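Local coordinates for protein EccE5 (PDB 7B9F) that probably forms part of the inner-membrane complex of the ESX-5 type VII secretion system, which exports proteins across the mycobacterial cell envelope, at residues 112-117 with 201-206; 157-162 with 315-320. One frame throughout, in Å; residues are numbered along the deposited sequence.

Contact 1: residues 112-117 with 201-206; sequences GQLVAV and VLRMDP
Two neighbouring antiparallel strands of the EccE5 sheet, 113-119 and 196-204, pair here, with Val115 facing Leu202 and Leu114 facing Arg203. The axes of the paired parts, 113-117 and 201-204, come within 4.3 Å. Val115 with Leu202 is a hydrogen-bonded pair. Val115 N gives its hydrogen to Leu202 O at 3.1 Å, in the carbonyl plane and on a lone pair. The return bond from Leu202 N to Val115 O is modelled too short for its length to be trusted. Toward the end of the pairing, Gln113 N to Met204 O is a weak bond of 3.3 Å.

Side chains alternate between the two faces of the sheet. Gln113, Val115, Leu202 and Met204 share one face. Helix 219-234 packs on this face, where Leu223 and Thr227 touch it. Val115 CB and Leu202 CB lie 4.2 Å apart. The Gln113 side chain bends at chi2 (70°), and this folds its amide back toward the Gly112 end of the strand. OE1 thereby comes up against the ring of Pro206, 3.2 Å from its CG, with the two side chains crossing obliquely. An apolar side chain of another protein in the assembly packs on Gln113, and one packs on Pro206.

Leu114, Ala116, Val201 and Arg203 occupy the other face. Ala116 CB meets the CG1 branch of Val201 at 3.8 Å. Leu114 and Arg203 run side by side in the same direction. Leu114 CD2 touches the extended arginine chain, 3.6 Å from Arg203 CG, and also reaches NE. The guanidinium itself continues past the leucine to a salt bridge with Asp161.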
# COMPACT_ATOMS: atom_id res chain seq x y z
N GLY A 112 -36.40 6.10 6.88
CA GLY A 112 -35.67 7.35 6.86
C GLY A 112 -36.10 8.21 8.02
O GLY A 112 -37.22 8.11 8.53
N GLN A 113 -35.20 9.09 8.46
CA GLN A 113 -35.38 9.78 9.73
C GLN A 113 -35.86 11.21 9.54
O GLN A 113 -35.50 11.89 8.58
CB GLN A 113 -34.10 9.82 10.56
CG GLN A 113 -33.68 8.52 11.20
CD GLN A 113 -33.21 7.53 10.20
OE1 GLN A 113 -32.25 7.76 9.47
NE2 GLN A 113 -33.87 6.39 10.18
N LEU A 114 -36.69 11.65 10.49
CA LEU A 114 -37.27 12.98 10.52
C LEU A 114 -37.04 13.56 11.91
O LEU A 114 -37.47 12.97 12.90
CB LEU A 114 -38.78 12.91 10.24
CG LEU A 114 -39.22 12.45 8.85
CD1 LEU A 114 -40.74 12.28 8.75
CD2 LEU A 114 -38.76 13.47 7.85
N VAL A 115 -36.37 14.71 11.98
CA VAL A 115 -36.08 15.36 13.26
C VAL A 115 -36.35 16.85 13.11
O VAL A 115 -35.93 17.47 12.13
CB VAL A 115 -34.62 15.13 13.71
CG1 VAL A 115 -34.32 15.91 14.98
CG2 VAL A 115 -34.37 13.68 13.95
N ALA A 116 -37.00 17.44 14.10
CA ALA A 116 -37.35 18.85 14.07
C ALA A 116 -36.59 19.61 15.15
O ALA A 116 -36.31 19.08 16.23
CB ALA A 116 -38.85 19.06 14.26
N VAL A 117 -36.25 20.86 14.83
CA VAL A 117 -35.62 21.80 15.76
C VAL A 117 -36.50 23.04 15.82
O VAL A 117 -36.73 23.69 14.80
CB VAL A 117 -34.21 22.19 15.32
CG1 VAL A 117 -33.63 23.22 16.26
CG2 VAL A 117 -33.33 20.97 15.23
N VAL A 201 -36.78 21.27 10.24
CA VAL A 201 -36.92 19.82 10.26
C VAL A 201 -35.83 19.21 9.39
O VAL A 201 -35.45 19.77 8.36
CB VAL A 201 -38.33 19.36 9.83
CG1 VAL A 201 -39.37 20.06 10.66
CG2 VAL A 201 -38.59 19.56 8.37
N LEU A 202 -35.27 18.10 9.86
CA LEU A 202 -34.05 17.53 9.32
C LEU A 202 -34.38 16.20 8.67
O LEU A 202 -35.10 15.39 9.25
CB LEU A 202 -33.05 17.31 10.45
CG LEU A 202 -32.50 18.53 11.20
CD1 LEU A 202 -31.64 18.10 12.35
CD2 LEU A 202 -31.77 19.47 10.32
N ARG A 203 -33.86 15.96 7.47
CA ARG A 203 -34.01 14.66 6.83
C ARG A 203 -32.66 14.03 6.55
O ARG A 203 -31.74 14.70 6.06
CB ARG A 203 -34.82 14.76 5.54
CG ARG A 203 -36.28 15.02 5.76
CD ARG A 203 -37.07 14.92 4.47
NE ARG A 203 -38.51 15.06 4.70
CZ ARG A 203 -39.13 16.21 4.92
NH1 ARG A 203 -38.46 17.35 4.93
NH2 ARG A 203 -40.44 16.22 5.12
N MET A 204 -32.53 12.74 6.86
CA MET A 204 -31.30 12.01 6.59
C MET A 204 -31.63 10.59 6.15
O MET A 204 -32.51 9.95 6.72
CB MET A 204 -30.38 11.95 7.81
CG MET A 204 -29.06 11.25 7.55
SD MET A 204 -27.95 11.18 8.96
CE MET A 204 -28.79 9.98 9.97
N ASP A 205 -30.91 10.10 5.14
CA ASP A 205 -30.98 8.71 4.73
C ASP A 205 -29.70 8.04 5.19
O ASP A 205 -28.61 8.50 4.80
CB ASP A 205 -31.14 8.60 3.21
CG ASP A 205 -31.06 7.16 2.67
OD1 ASP A 205 -31.02 6.17 3.44
OD2 ASP A 205 -31.02 7.01 1.44
N PRO A 206 -29.76 7.00 6.02
CA PRO A 206 -28.53 6.32 6.44
C PRO A 206 -27.77 5.69 5.29
O PRO A 206 -26.54 5.58 5.37
CB PRO A 206 -29.04 5.25 7.41
CG PRO A 206 -30.29 5.78 7.91
CD PRO A 206 -30.92 6.48 6.75

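Contact 2: residues 157-162 with 315-320; sequences LDAIDI and RLRPRH
Leu316, Arg315 and Asp161 carry this pairing of strands 159-166 and 310-319. The strands run antiparallel, and Leu316 sits opposite Ile160 in a hydrogen-bonded pair. Ile160 N donates to Leu316 O at 2.8 Å. Leu316 N donates back to Ile160 O at 2.6 Å. Both bonds lie in the plane of the accepting carbonyl.

The Leu316 side chain leaves on the Ile160 face of the sheet. Its CB rests 3.9 Å from Ile160 CB. Its CD1 branch also reaches along strand 159-166, 3.7 Å from Ile162 CD1. Leu316 crosses both isoleucines at a slant. On the far side, Val325 of the next strand, 322-331, touches Leu316. The leucine is therefore held between two neighbouring strands.

Arg315 and Asp161 form the adjoining non-hydrogen-bonded pair and project from the other face. They lie alongside each other and point the same way. Arg315 CG stands anti to the backbone N (chi1 170°), and the chain then bends at chi3 (-71°). This lays the guanidinium edge against the carboxylate, with the two planes only 9° apart. The grip is side-on. Arg315 NE binds Asp161 OD1 at 2.9 Å, and Arg315 NH2 binds Asp161 OD2 at 2.9 Å. Both oxygens are met on their syn sides.

At the strand end, the Pro318 ring meets the backbone of segment 157-162, with CD 3.2 Å from Asp158 O.

Asp161 OD2 has a second partner, Arg203 on strand 196-204. The buried carboxylate thus stands between two arginines whose NH groups approach each other. Its negative charge probably balances both, and the two cations would in turn favour its ionised form.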
# COMPACT_ATOMS: atom_id res chain seq x y z
N LEU A 157 -26.96 15.49 5.05
CA LEU A 157 -28.40 15.55 5.22
C LEU A 157 -29.08 15.71 3.87
O LEU A 157 -28.58 16.39 2.98
CB LEU A 157 -28.76 16.71 6.15
CG LEU A 157 -28.84 16.39 7.64
CD1 LEU A 157 -27.55 15.85 8.20
CD2 LEU A 157 -29.22 17.63 8.39
N ASP A 158 -30.23 15.05 3.71
CA ASP A 158 -30.92 15.11 2.43
C ASP A 158 -31.63 16.43 2.20
O ASP A 158 -31.65 16.94 1.08
CB ASP A 158 -31.93 13.97 2.31
CG ASP A 158 -31.27 12.62 2.19
OD1 ASP A 158 -30.14 12.56 1.66
OD2 ASP A 158 -31.89 11.63 2.60
N ALA A 159 -32.24 16.99 3.24
CA ALA A 159 -33.01 18.21 3.05
C ALA A 159 -33.10 18.96 4.36
O ALA A 159 -33.07 18.37 5.44
CB ALA A 159 -34.41 17.92 2.51
N ILE A 160 -33.22 20.28 4.25
CA ILE A 160 -33.48 21.15 5.38
C ILE A 160 -34.73 21.93 5.04
O ILE A 160 -34.76 22.64 4.03
CB ILE A 160 -32.32 22.13 5.63
CG1 ILE A 160 -31.02 21.38 5.87
CG2 ILE A 160 -32.63 22.99 6.84
CD1 ILE A 160 -31.05 20.51 7.02
N ASP A 161 -35.77 21.79 5.84
CA ASP A 161 -37.00 22.53 5.59
C ASP A 161 -37.22 23.55 6.69
O ASP A 161 -37.37 23.19 7.86
CB ASP A 161 -38.20 21.60 5.48
CG ASP A 161 -38.14 20.70 4.27
OD1 ASP A 161 -37.38 21.02 3.34
OD2 ASP A 161 -38.85 19.67 4.25
N ILE A 162 -37.23 24.83 6.32
CA ILE A 162 -37.69 25.86 7.23
C ILE A 162 -39.21 25.83 7.21
O ILE A 162 -39.83 25.96 6.15
CB ILE A 162 -37.18 27.25 6.82
CG1 ILE A 162 -35.66 27.36 6.92
CG2 ILE A 162 -37.83 28.31 7.68
CD1 ILE A 162 -34.91 27.00 5.67
N ARG A 315 -37.49 24.90 1.34
CA ARG A 315 -36.70 23.68 1.35
C ARG A 315 -35.29 23.94 0.85
O ARG A 315 -35.11 24.57 -0.20
CB ARG A 315 -37.37 22.59 0.51
CG ARG A 315 -36.50 21.38 0.28
CD ARG A 315 -37.34 20.21 -0.18
NE ARG A 315 -38.16 19.72 0.92
CZ ARG A 315 -38.96 18.67 0.84
NH1 ARG A 315 -39.06 18.00 -0.30
NH2 ARG A 315 -39.67 18.29 1.89
N LEU A 316 -34.30 23.46 1.59
CA LEU A 316 -32.91 23.51 1.19
C LEU A 316 -32.43 22.10 0.88
O LEU A 316 -32.60 21.19 1.69
CB LEU A 316 -32.05 24.12 2.29
CG LEU A 316 -32.51 25.47 2.83
CD1 LEU A 316 -31.79 25.76 4.12
CD2 LEU A 316 -32.24 26.55 1.82
N ARG A 317 -31.82 21.92 -0.29
CA ARG A 317 -31.31 20.63 -0.70
C ARG A 317 -29.89 20.78 -1.23
O ARG A 317 -29.56 21.80 -1.83
CB ARG A 317 -32.19 20.02 -1.80
CG ARG A 317 -33.55 19.57 -1.34
CD ARG A 317 -34.08 18.50 -2.27
NE ARG A 317 -33.37 17.25 -2.11
CZ ARG A 317 -32.82 16.57 -3.12
NH1 ARG A 317 -32.90 17.04 -4.35
NH2 ARG A 317 -32.18 15.43 -2.88
N PRO A 318 -29.04 19.77 -1.04
CA PRO A 318 -27.76 19.77 -1.73
C PRO A 318 -27.97 19.52 -3.21
O PRO A 318 -28.85 18.75 -3.60
CB PRO A 318 -26.99 18.63 -1.07
CG PRO A 318 -28.02 17.73 -0.56
CD PRO A 318 -29.24 18.54 -0.26
N ARG A 319 -27.16 20.17 -4.04
CA ARG A 319 -27.37 20.09 -5.48
C ARG A 319 -26.05 20.42 -6.16
O ARG A 319 -25.59 21.56 -6.08
CB ARG A 319 -28.47 21.06 -5.90
CG ARG A 319 -28.94 20.91 -7.34
CD ARG A 319 -29.71 19.61 -7.55
NE ARG A 319 -28.88 18.54 -8.08
CZ ARG A 319 -29.13 17.24 -7.91
NH1 ARG A 319 -30.19 16.86 -7.22
NH2 ARG A 319 -28.32 16.33 -8.43
N HIS A 320 -25.46 19.42 -6.81
CA HIS A 320 -24.25 19.57 -7.62
C HIS A 320 -23.10 20.17 -6.81
O HIS A 320 -22.32 20.98 -7.32
CB HIS A 320 -24.52 20.41 -8.87
CG HIS A 320 -25.73 19.97 -9.63
ND1 HIS A 320 -26.76 20.84 -9.96
CD2 HIS A 320 -26.09 18.76 -10.13
CE1 HIS A 320 -27.69 20.18 -10.63
NE2 HIS A 320 -27.30 18.92 -10.75

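Contacts 1 and 2 lie in one antiparallel sheet, with centres about 11 Å apart. Across the sheet the strands come in the order 113-119, 196-204, 159-166, 310-319. Along the chain, 159-166 comes before 196-204, so the segments of the two contacts alternate. The inner strands, 196-204 and 159-166, are neighbours and join the contacts directly. On one face Leu202 packs against Ile160. On the other, the salt bridge of Arg203 with Asp161 ties contact 1 to the ion pair of contact 2. The four strands thus bring together widely separated parts of the sequence, including part of the EccE family region, into one continuous sheet.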